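Local coordinates for protein xyloglucan-specific endo-beta-1,4-glucanase (Uncultured bacterium, PDB 4W88) that hydrolyses internal beta-1,4-glucosidic bonds of xyloglucan, a xylose-decorated plant cell wall glucan, as a member of glycoside hydrolase family 5, at residues K141-G146 with D190-I195; S3-I8 with D215-V220; W109-P114 with P150-S155. The protein carries 1 engineered substitution. All coordinates share one frame; numbering follows the deposited sequence.

How the contacts relate
From the N terminus, residues 3-8 belong to the first helix, 3-9, and contact 2 joins it to residues 215-220, enclosing about 200 residues. Contacts 1 and 3 both nest within this long loop. Residues 109-114 follow the third barrel strand; they meet residues 150-155, beyond the fourth. Between them in sequence lies 141-146, whose partner 190-195 comes later, so contacts 1 and 3 cross. Contact 1 pairs the fourth and fifth strands, contact 2 sets the helix against the start of the sixth, and contact 3 joins two loops. Contacts 1 and 2 touch, among other places, at Asp-190 O and Arg-4 NH1, 2.7 Å apart; contact 3 lies about 23 Å from contact 1, centre to centre.

Contact 1 of 3, residues K141-G146 with D190-I195; sequences KLMFEG and DRVLII
Arg-191 lays its aliphatic arm across the ring of Phe-144: CD stands 3.5 Å from the ring centroid and 7° off the ring normal, a CH-pi contact over the face. The neighbouring NE comes within 3.5 Å of Phe-144 CZ. The arm leaves the backbone with CG anti to N (chi1 -172°) and bends at chi3, turning the guanidinium toward Leu-142. There Arg-191 NH1 donates to Leu-142 O at 3.0 Å in a nearly straight bond, 165° at the hydrogen. The carbonyl oxygen lies in the guanidinium plane, although NH1 is tilted from the plane of the carbonyl. A water also donates to Leu-142 O and accepts from Val-192 N, bridging the two segments. Beyond it the fourth and fifth strands of the parallel TIM barrel run in register, Phe-144 paired with Leu-193 and Glu-145 with Ile-194. Ile-194 N gives Phe-144 O a bond of 2.7 Å, while Phe-144 N donates to Val-192 O and Gly-146 N to Ile-194 O. On the face carrying Phe-144, its ring atom CD2 meets Leu-193 CD2 at 3.8 Å. On the other, Glu-145 CG passes 4.1 Å from Ile-194 CG2 before its carboxylate reaches a salt bridge with Arg-59 and hydrogen bonds with His-200 and Thr-270. Asn-188 OD1 takes Arg-191 NE, and the carbonyls of Tyr-138 and Asp-139 take NH2 and NH1, fixing the rotation of the guanidinium.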
loop_
_atom_site.group_PDB
_atom_site.type_symbol
_atom_site.label_atom_id
_atom_site.label_comp_id
_atom_site.label_asym_id
_atom_site.label_seq_id
_atom_site.Cartn_x
_atom_site.Cartn_y
_atom_site.Cartn_z
ATOM N N LYS A 141 -10.135 -12.806 1.593
ATOM C CA LYS A 141 -10.291 -11.384 1.634
ATOM C C LYS A 141 -9.002 -10.701 2.212
ATOM O O LYS A 141 -8.805 -9.487 2.007
ATOM C CB LYS A 141 -11.475 -10.963 2.452
ATOM C CG LYS A 141 -12.843 -11.455 1.964
ATOM C CD LYS A 141 -14.053 -10.776 2.634
ATOM C CE LYS A 141 -15.355 -11.403 2.268
ATOM N NZ LYS A 141 -16.363 -10.425 2.780
ATOM N N LEU A 142 -8.167 -11.455 2.928
ATOM C CA LEU A 142 -6.875 -10.937 3.430
ATOM C C LEU A 142 -5.793 -11.239 2.355
ATOM O O LEU A 142 -5.557 -12.397 1.973
ATOM C CB LEU A 142 -6.467 -11.591 4.748
ATOM C CG LEU A 142 -5.048 -11.259 5.318
ATOM C CD1 LEU A 142 -4.935 -9.784 5.560
ATOM C CD2 LEU A 142 -4.820 -11.981 6.605
HETATM N N MSE A 143 -5.096 -10.160 1.938
HETATM C CA MSE A 143 -4.034 -10.190 0.955
HETATM C C MSE A 143 -2.779 -9.659 1.598
HETATM O O MSE A 143 -2.846 -8.879 2.599
HETATM C CB MSE A 143 -4.472 -9.281 -0.179
HETATM C CG MSE A 143 -5.820 -9.685 -0.749
HETATM SE SE MSE A 143 -6.342 -8.610 -2.321
HETATM C CE MSE A 143 -7.022 -7.026 -1.451
ATOM N N PHE A 144 -1.625 -10.134 1.124
ATOM C CA PHE A 144 -0.334 -9.716 1.639
ATOM C C PHE A 144 0.402 -8.936 0.546
ATOM O O PHE A 144 0.464 -9.370 -0.612
ATOM C CB PHE A 144 0.560 -10.912 2.011
ATOM C CG PHE A 144 0.036 -11.833 3.090
ATOM C CD1 PHE A 144 -0.880 -11.450 4.095
ATOM C CD2 PHE A 144 0.593 -13.125 3.176
ATOM C CE1 PHE A 144 -1.306 -12.359 5.057
ATOM C CE2 PHE A 144 0.218 -13.985 4.170
ATOM C CZ PHE A 144 -0.727 -13.602 5.115
ATOM N N GLU A 145 1.007 -7.817 0.962
ATOM C CA GLU A 145 1.837 -6.986 0.086
ATOM C C GLU A 145 3.248 -6.967 0.663
ATOM O O GLU A 145 3.514 -6.503 1.773
ATOM C CB GLU A 145 1.221 -5.574 -0.023
ATOM C CG GLU A 145 2.012 -4.591 -0.929
ATOM C CD GLU A 145 1.290 -3.230 -1.063
ATOM O OE1 GLU A 145 0.302 -3.037 -0.306
ATOM O OE2 GLU A 145 1.746 -2.361 -1.880
ATOM N N GLY A 146 4.170 -7.615 -0.066
ATOM C CA GLY A 146 5.446 -8.008 0.525
ATOM C C GLY A 146 6.322 -6.865 1.053
ATOM O O GLY A 146 6.903 -6.984 2.139
ATOM N N ASP A 190 -2.966 -20.139 -1.847
ATOM C CA ASP A 190 -3.602 -19.400 -2.920
ATOM C C ASP A 190 -4.081 -17.987 -2.539
ATOM O O ASP A 190 -4.774 -17.316 -3.305
ATOM C CB ASP A 190 -4.722 -20.234 -3.547
ATOM C CG ASP A 190 -5.810 -20.649 -2.616
ATOM O OD1 ASP A 190 -5.750 -20.295 -1.418
ATOM O OD2 ASP A 190 -6.750 -21.405 -3.099
ATOM N N ARG A 191 -3.646 -17.492 -1.367
ATOM C CA ARG A 191 -3.867 -16.113 -0.997
ATOM C C ARG A 191 -3.334 -15.174 -2.059
ATOM O O ARG A 191 -2.255 -15.446 -2.643
ATOM C CB ARG A 191 -3.125 -15.831 0.343
ATOM C CG ARG A 191 -3.432 -14.485 0.936
ATOM C CD ARG A 191 -2.884 -14.269 2.325
ATOM N NE ARG A 191 -3.141 -15.319 3.268
ATOM C CZ ARG A 191 -4.327 -15.645 3.767
ATOM N NH1 ARG A 191 -5.406 -14.937 3.474
ATOM N NH2 ARG A 191 -4.429 -16.694 4.549
ATOM N N VAL A 192 -4.023 -14.052 -2.290
ATOM C CA VAL A 192 -3.462 -13.068 -3.187
ATOM C C VAL A 192 -2.189 -12.466 -2.540
ATOM O O VAL A 192 -2.263 -11.849 -1.461
ATOM C CB VAL A 192 -4.463 -11.960 -3.560
ATOM C CG1 VAL A 192 -3.855 -10.893 -4.529
ATOM C CG2 VAL A 192 -5.727 -12.565 -4.147
ATOM N N LEU A 193 -1.079 -12.515 -3.306
ATOM C CA LEU A 193 0.152 -11.920 -2.899
ATOM C C LEU A 193 0.505 -10.776 -3.823
ATOM O O LEU A 193 0.498 -10.960 -5.027
ATOM C CB LEU A 193 1.287 -12.925 -2.856
ATOM C CG LEU A 193 1.033 -14.173 -2.036
ATOM C CD1 LEU A 193 2.213 -15.121 -1.988
ATOM C CD2 LEU A 193 0.605 -13.879 -0.596
ATOM N N ILE A 194 0.860 -9.629 -3.254
ATOM C CA ILE A 194 0.916 -8.395 -4.003
ATOM C C ILE A 194 2.391 -7.961 -4.007
ATOM O O ILE A 194 2.952 -7.533 -2.984
ATOM C CB ILE A 194 0.015 -7.288 -3.398
ATOM C CG1 ILE A 194 -1.439 -7.747 -3.274
ATOM C CG2 ILE A 194 0.089 -6.007 -4.263
ATOM C CD1 ILE A 194 -2.372 -6.791 -2.511
ATOM N N ILE A 195 3.000 -8.125 -5.166
ATOM C CA ILE A 195 4.383 -7.802 -5.370
ATOM C C ILE A 195 4.457 -6.330 -5.809
ATOM O O ILE A 195 3.424 -5.661 -6.004
ATOM C CB ILE A 195 5.040 -8.752 -6.403
ATOM C CG1 ILE A 195 4.457 -8.596 -7.803
ATOM C CG2 ILE A 195 5.054 -10.188 -5.888
ATOM C CD1 ILE A 195 5.285 -9.242 -8.915
HETATM O O HOH W 1 -6.214 -13.215 -0.636
#

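Contact 2 of 3, residues S3-I8 with D215-V220; sequences SRVFDI and DPNIAV
The N-terminal helix 3-9 of this beta/alpha barrel rests against the start of the sixth strand, 218-223, where Val-5 and Arg-4 meet Asn-217. The contact is therefore at the barrel end where the parallel strands begin, away from the strand ends that carry a family 5 active site. Val-5 supplies the apolar part. Both methyls of Val-5 approach Ile-218 O, CG2 at 3.7 Å and CG1 at 3.8 Å. Val-5 CG2, anti to the carbonyl carbon, also lies 3.6 Å from Asn-217 CA and 3.6 Å from Pro-216 O. Val-5 CG1, anti to the backbone N (chi1 177°), alone reaches Ala-219 CB, at 4.3 Å. The turn ahead of the strand is braced from within: Asp-215 OD1 accepts from Asn-217 N at 2.9 Å, an Asx turn, while Asp-215 OD2 makes a salt bridge with Arg-182. Arg-4 provides the polar part. Its chain is extended from CG to NE and carries the guanidinium past the asparagine to Asp-190 O, the stronger partner of NH1. Asn-217 OD1 takes a second, weak bond from Arg-4 NH1, 3.0 Å long but bent to 132° at the hydrogen. The oxygen lies at the guanidinium edge, in its plane, whereas the amide plane stands 84° from that plane. Ile-8, one helical turn on, covers one face, its CD1 4.1 Å above the plane of the Arg-4 guanidinium and over its centre.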
loop_
_atom_site.group_PDB
_atom_site.type_symbol
_atom_site.label_atom_id
_atom_site.label_comp_id
_atom_site.label_asym_id
_atom_site.label_seq_id
_atom_site.Cartn_x
_atom_site.Cartn_y
_atom_site.Cartn_z
ATOM N N SER A 3 -7.786 -15.220 -13.275
ATOM C CA SER A 3 -9.084 -14.611 -13.087
ATOM C C SER A 3 -9.574 -14.697 -11.616
ATOM O O SER A 3 -10.364 -13.871 -11.201
ATOM C CB SER A 3 -10.065 -15.230 -14.063
ATOM O OG SER A 3 -10.172 -16.560 -13.758
ATOM N N ARG A 4 -9.120 -15.673 -10.826
ATOM C CA ARG A 4 -9.420 -15.653 -9.387
ATOM C C ARG A 4 -9.045 -14.351 -8.672
ATOM O O ARG A 4 -9.810 -13.810 -7.872
ATOM C CB ARG A 4 -8.696 -16.791 -8.688
ATOM C CG ARG A 4 -9.060 -16.895 -7.251
ATOM C CD ARG A 4 -8.856 -18.307 -6.709
ATOM N NE ARG A 4 -9.022 -18.272 -5.255
ATOM C CZ ARG A 4 -8.058 -17.898 -4.423
ATOM N NH1 ARG A 4 -6.947 -17.449 -4.920
ATOM N NH2 ARG A 4 -8.274 -17.829 -3.119
ATOM N N VAL A 5 -7.875 -13.828 -9.000
ATOM C CA VAL A 5 -7.407 -12.581 -8.388
ATOM C C VAL A 5 -8.315 -11.417 -8.846
ATOM O O VAL A 5 -8.774 -10.629 -8.043
ATOM C CB VAL A 5 -5.967 -12.238 -8.738
ATOM C CG1 VAL A 5 -5.582 -10.902 -8.125
ATOM C CG2 VAL A 5 -5.031 -13.339 -8.269
ATOM N N PHE A 6 -8.624 -11.366 -10.126
ATOM C CA PHE A 6 -9.552 -10.334 -10.651
ATOM C C PHE A 6 -10.917 -10.428 -9.969
ATOM O O PHE A 6 -11.486 -9.405 -9.567
ATOM C CB PHE A 6 -9.686 -10.432 -12.166
ATOM C CG PHE A 6 -8.489 -9.929 -12.936
ATOM C CD1 PHE A 6 -8.160 -8.593 -12.984
ATOM C CD2 PHE A 6 -7.701 -10.809 -13.679
ATOM C CE1 PHE A 6 -7.071 -8.146 -13.725
ATOM C CE2 PHE A 6 -6.595 -10.363 -14.394
ATOM C CZ PHE A 6 -6.295 -9.030 -14.465
ATOM N N ASP A 7 -11.415 -11.641 -9.752
ATOM C CA ASP A 7 -12.703 -11.768 -9.076
ATOM C C ASP A 7 -12.694 -11.275 -7.680
ATOM O O ASP A 7 -13.598 -10.555 -7.304
ATOM C CB ASP A 7 -13.168 -13.218 -9.049
ATOM C CG ASP A 7 -13.547 -13.683 -10.392
ATOM O OD1 ASP A 7 -13.706 -12.904 -11.393
ATOM O OD2 ASP A 7 -13.820 -14.905 -10.453
ATOM N N ILE A 8 -11.647 -11.618 -6.927
ATOM C CA ILE A 8 -11.527 -11.107 -5.562
ATOM C C ILE A 8 -11.491 -9.585 -5.550
ATOM O O ILE A 8 -12.284 -8.963 -4.846
ATOM C CB ILE A 8 -10.303 -11.700 -4.844
ATOM C CG1 ILE A 8 -10.567 -13.179 -4.561
ATOM C CG2 ILE A 8 -10.019 -10.990 -3.562
ATOM C CD1 ILE A 8 -9.336 -13.981 -4.199
ATOM N N ASP A 215 3.223 -17.771 -10.606
ATOM C CA ASP A 215 2.150 -18.031 -9.619
ATOM C C ASP A 215 0.902 -17.268 -10.086
ATOM O O ASP A 215 0.965 -16.075 -10.355
ATOM C CB ASP A 215 2.638 -17.549 -8.277
ATOM C CG ASP A 215 1.732 -17.870 -7.134
ATOM O OD1 ASP A 215 0.544 -17.531 -7.165
ATOM O OD2 ASP A 215 2.272 -18.355 -6.138
ATOM N N PRO A 216 -0.224 -17.969 -10.172
ATOM C CA PRO A 216 -1.448 -17.331 -10.745
ATOM C C PRO A 216 -2.201 -16.448 -9.771
ATOM O O PRO A 216 -3.155 -15.773 -10.167
ATOM C CB PRO A 216 -2.306 -18.535 -11.126
ATOM C CG PRO A 216 -1.868 -19.611 -10.158
ATOM C CD PRO A 216 -0.408 -19.407 -9.883
ATOM N N ASN A 217 -1.770 -16.484 -8.503
ATOM C CA ASN A 217 -2.427 -15.750 -7.417
ATOM C C ASN A 217 -1.628 -14.568 -6.892
ATOM O O ASN A 217 -1.518 -14.357 -5.669
ATOM C CB ASN A 217 -2.866 -16.690 -6.294
ATOM C CG ASN A 217 -3.964 -17.624 -6.771
ATOM O OD1 ASN A 217 -4.983 -17.202 -7.238
ATOM N ND2 ASN A 217 -3.744 -18.896 -6.651
ATOM N N ILE A 218 -1.192 -13.754 -7.848
ATOM C CA ILE A 218 -0.483 -12.547 -7.535
ATOM C C ILE A 218 -1.135 -11.331 -8.144
ATOM O O ILE A 218 -1.968 -11.405 -9.077
ATOM C CB ILE A 218 1.005 -12.637 -7.920
ATOM C CG1 ILE A 218 1.204 -12.714 -9.433
ATOM C CG2 ILE A 218 1.647 -13.785 -7.216
ATOM C CD1 ILE A 218 1.184 -11.366 -10.148
ATOM N N ALA A 219 -0.753 -10.175 -7.608
ATOM C CA ALA A 219 -1.081 -8.876 -8.224
ATOM C C ALA A 219 0.152 -7.986 -8.083
ATOM O O ALA A 219 1.019 -8.251 -7.256
ATOM C CB ALA A 219 -2.313 -8.210 -7.541
ATOM N N VAL A 220 0.165 -6.932 -8.879
ATOM C CA VAL A 220 1.220 -5.939 -8.884
ATOM C C VAL A 220 0.690 -4.586 -8.304
ATOM O O VAL A 220 -0.333 -4.073 -8.772
ATOM C CB VAL A 220 1.806 -5.704 -10.267
ATOM C CG1 VAL A 220 2.892 -4.617 -10.193
ATOM C CG2 VAL A 220 2.357 -7.024 -10.823
#

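Contact 3 of 3, residues W109-P114 with P150-S155; sequences WLKTDP and PRMAGS. With GAL (beta-D-galactopyranose), chain C.
Thr-112 fits against the backbone of Pro-150, Arg-151 and Met-152, and its atoms can be followed outward from CB, which lies 3.9 Å from Arg-151 C. The methyl CG2 turns to the start of that peptide run and approaches Arg-151 N at 3.6 Å. The hydroxyl occupies the position between backbone N and carbonyl carbon (chi1 52°), which brings OG1 to 3.1 Å from Met-152 N. The angle is too poor for a hydrogen bond: OG1 is instead bonded to Glu-166 OE2, and Met-152 N to Tyr-198 OH. The backbone of Thr-112 makes the direct link, N to Arg-151 O at 3.3 Å, with the donor 62° out of the carbonyl plane. Leu-110 CD2 packs on Pro-150 CB at 3.9 Å. Inverse gamma turns centred on Leu-110 and Thr-112 kink residues 109-114. A type II turn runs from Met-152 to Ser-155, whose N and OG both donate to Met-152 O, the hydroxyl on a lone pair in the carbonyl plane. Gly-154 CA lies 3.5 Å from O3 of the bound galactose, and Glu-158 OE1 is hydrogen-bonded to both the sugar and Gly-154 N; both residues belong to the glycan pocket. The two loops leave the C-terminal ends of barrel strands 97-101 and 142-145, where family 5 enzymes carry the active site; helix 164-182 backs both through Met-173, Leu-169 and Ile-170, and Trp-109 leans on helix 117-134.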
loop_
_atom_site.group_PDB
_atom_site.type_symbol
_atom_site.label_atom_id
_atom_site.label_comp_id
_atom_site.label_asym_id
_atom_site.label_seq_id
_atom_site.Cartn_x
_atom_site.Cartn_y
_atom_site.Cartn_z
ATOM N N TRP A 109 16.609 -2.042 7.562
ATOM C CA TRP A 109 17.365 -3.067 6.899
ATOM C C TRP A 109 17.115 -3.184 5.392
ATOM O O TRP A 109 17.966 -3.740 4.664
ATOM C CB TRP A 109 16.998 -4.412 7.551
ATOM C CG TRP A 109 15.511 -4.751 7.479
ATOM C CD1 TRP A 109 14.557 -4.376 8.332
ATOM C CD2 TRP A 109 14.878 -5.543 6.451
ATOM N NE1 TRP A 109 13.326 -4.866 7.898
ATOM C CE2 TRP A 109 13.516 -5.599 6.754
ATOM C CE3 TRP A 109 15.340 -6.175 5.292
ATOM C CZ2 TRP A 109 12.614 -6.236 5.962
ATOM C CZ3 TRP A 109 14.440 -6.840 4.491
ATOM C CH2 TRP A 109 13.069 -6.864 4.840
ATOM N N LEU A 110 15.953 -2.686 4.924
ATOM C CA LEU A 110 15.538 -2.902 3.540
ATOM C C LEU A 110 16.092 -1.779 2.643
ATOM O O LEU A 110 15.383 -0.830 2.278
ATOM C CB LEU A 110 14.036 -3.075 3.391
ATOM C CG LEU A 110 13.577 -3.957 2.232
ATOM C CD1 LEU A 110 12.058 -4.110 2.224
ATOM C CD2 LEU A 110 14.000 -3.431 0.873
ATOM N N LYS A 111 17.391 -1.851 2.397
ATOM C CA LYS A 111 18.146 -0.896 1.578
ATOM C C LYS A 111 18.641 -1.707 0.389
ATOM O O LYS A 111 19.364 -2.702 0.576
ATOM C CB LYS A 111 19.299 -0.326 2.353
ATOM C CG LYS A 111 18.877 0.184 3.698
ATOM C CD LYS A 111 18.869 1.627 3.771
ATOM C CE LYS A 111 18.587 2.200 5.137
ATOM N NZ LYS A 111 18.134 3.625 5.005
ATOM N N THR A 112 18.216 -1.338 -0.834
ATOM C CA THR A 112 18.386 -2.211 -2.015
ATOM C C THR A 112 19.788 -2.173 -2.643
ATOM O O THR A 112 19.956 -1.704 -3.733
ATOM C CB THR A 112 17.323 -1.863 -3.070
ATOM O OG1 THR A 112 17.344 -0.480 -3.318
ATOM C CG2 THR A 112 15.984 -2.306 -2.578
ATOM N N ASP A 113 20.782 -2.614 -1.890
ATOM C CA ASP A 113 22.108 -2.792 -2.401
ATOM C C ASP A 113 22.197 -4.152 -3.028
ATOM O O ASP A 113 22.077 -5.174 -2.357
ATOM C CB ASP A 113 23.105 -2.622 -1.264
ATOM C CG ASP A 113 24.527 -2.860 -1.687
ATOM O OD1 ASP A 113 24.818 -3.269 -2.861
ATOM O OD2 ASP A 113 25.356 -2.642 -0.798
ATOM N N PRO A 114 22.437 -4.197 -4.347
ATOM C CA PRO A 114 22.452 -5.529 -5.001
ATOM C C PRO A 114 23.530 -6.474 -4.448
ATOM O O PRO A 114 23.398 -7.689 -4.505
ATOM C CB PRO A 114 22.762 -5.164 -6.472
ATOM C CG PRO A 114 22.207 -3.801 -6.616
ATOM C CD PRO A 114 22.577 -3.117 -5.332
ATOM N N PRO A 150 10.185 -0.368 -1.861
ATOM C CA PRO A 150 11.561 -0.827 -1.611
ATOM C C PRO A 150 12.556 -0.062 -2.489
ATOM O O PRO A 150 12.308 0.093 -3.691
ATOM C CB PRO A 150 11.501 -2.301 -1.963
ATOM C CG PRO A 150 10.374 -2.426 -3.003
ATOM C CD PRO A 150 9.345 -1.445 -2.437
ATOM N N ARG A 151 13.649 0.408 -1.910
ATOM C CA ARG A 151 14.542 1.314 -2.605
ATOM C C ARG A 151 15.805 1.530 -1.775
ATOM O O ARG A 151 15.903 0.995 -0.659
ATOM C CB ARG A 151 13.854 2.683 -2.881
ATOM C CG ARG A 151 13.486 3.426 -1.593
ATOM C CD ARG A 151 12.447 4.550 -1.748
ATOM N NE ARG A 151 12.319 5.322 -0.513
ATOM C CZ ARG A 151 11.635 4.987 0.574
ATOM N NH1 ARG A 151 10.989 3.866 0.655
ATOM N NH2 ARG A 151 11.582 5.800 1.613
HETATM N N MSE A 152 16.731 2.351 -2.290
HETATM C CA MSE A 152 17.908 2.802 -1.532
HETATM C C MSE A 152 17.640 4.298 -1.247
HETATM O O MSE A 152 17.858 5.180 -2.129
HETATM C CB MSE A 152 19.208 2.649 -2.347
HETATM C CG MSE A 152 20.377 3.331 -1.637
HETATM SE SE MSE A 152 20.906 2.242 -0.103
HETATM C CE MSE A 152 19.908 3.204 1.262
ATOM N N ALA A 153 17.188 4.595 -0.042
ATOM C CA ALA A 153 16.921 5.978 0.322
ATOM C C ALA A 153 18.172 6.818 0.188
ATOM O O ALA A 153 19.279 6.407 0.600
ATOM C CB ALA A 153 16.292 6.111 1.737
ATOM N N GLY A 154 17.974 7.980 -0.438
ATOM C CA GLY A 154 19.021 8.955 -0.690
ATOM C C GLY A 154 19.786 8.767 -1.983
ATOM O O GLY A 154 20.579 9.608 -2.314
ATOM N N SER A 155 19.488 7.713 -2.741
ATOM C CA SER A 155 20.174 7.476 -3.995
ATOM C C SER A 155 19.618 8.347 -5.095
ATOM O O SER A 155 18.489 8.813 -5.003
ATOM C CB SER A 155 20.068 6.012 -4.357
ATOM O OG SER A 155 18.709 5.575 -4.612
HETATM C C1 GAL C . 13.685 12.367 0.343
HETATM C C2 GAL C . 14.939 11.565 -0.120
HETATM C C3 GAL C . 16.086 12.431 0.438
HETATM C C4 GAL C . 16.064 13.832 -0.190
HETATM C C5 GAL C . 14.791 14.463 0.356
HETATM C C6 GAL C . 14.688 15.939 0.085
HETATM O O2 GAL C . 15.209 10.275 0.410
HETATM O O3 GAL C . 17.335 11.792 0.340
HETATM O O4 GAL C . 16.068 13.760 -1.610
HETATM O O5 GAL C . 13.712 13.706 -0.184
HETATM O O6 GAL C . 13.733 16.466 0.942
#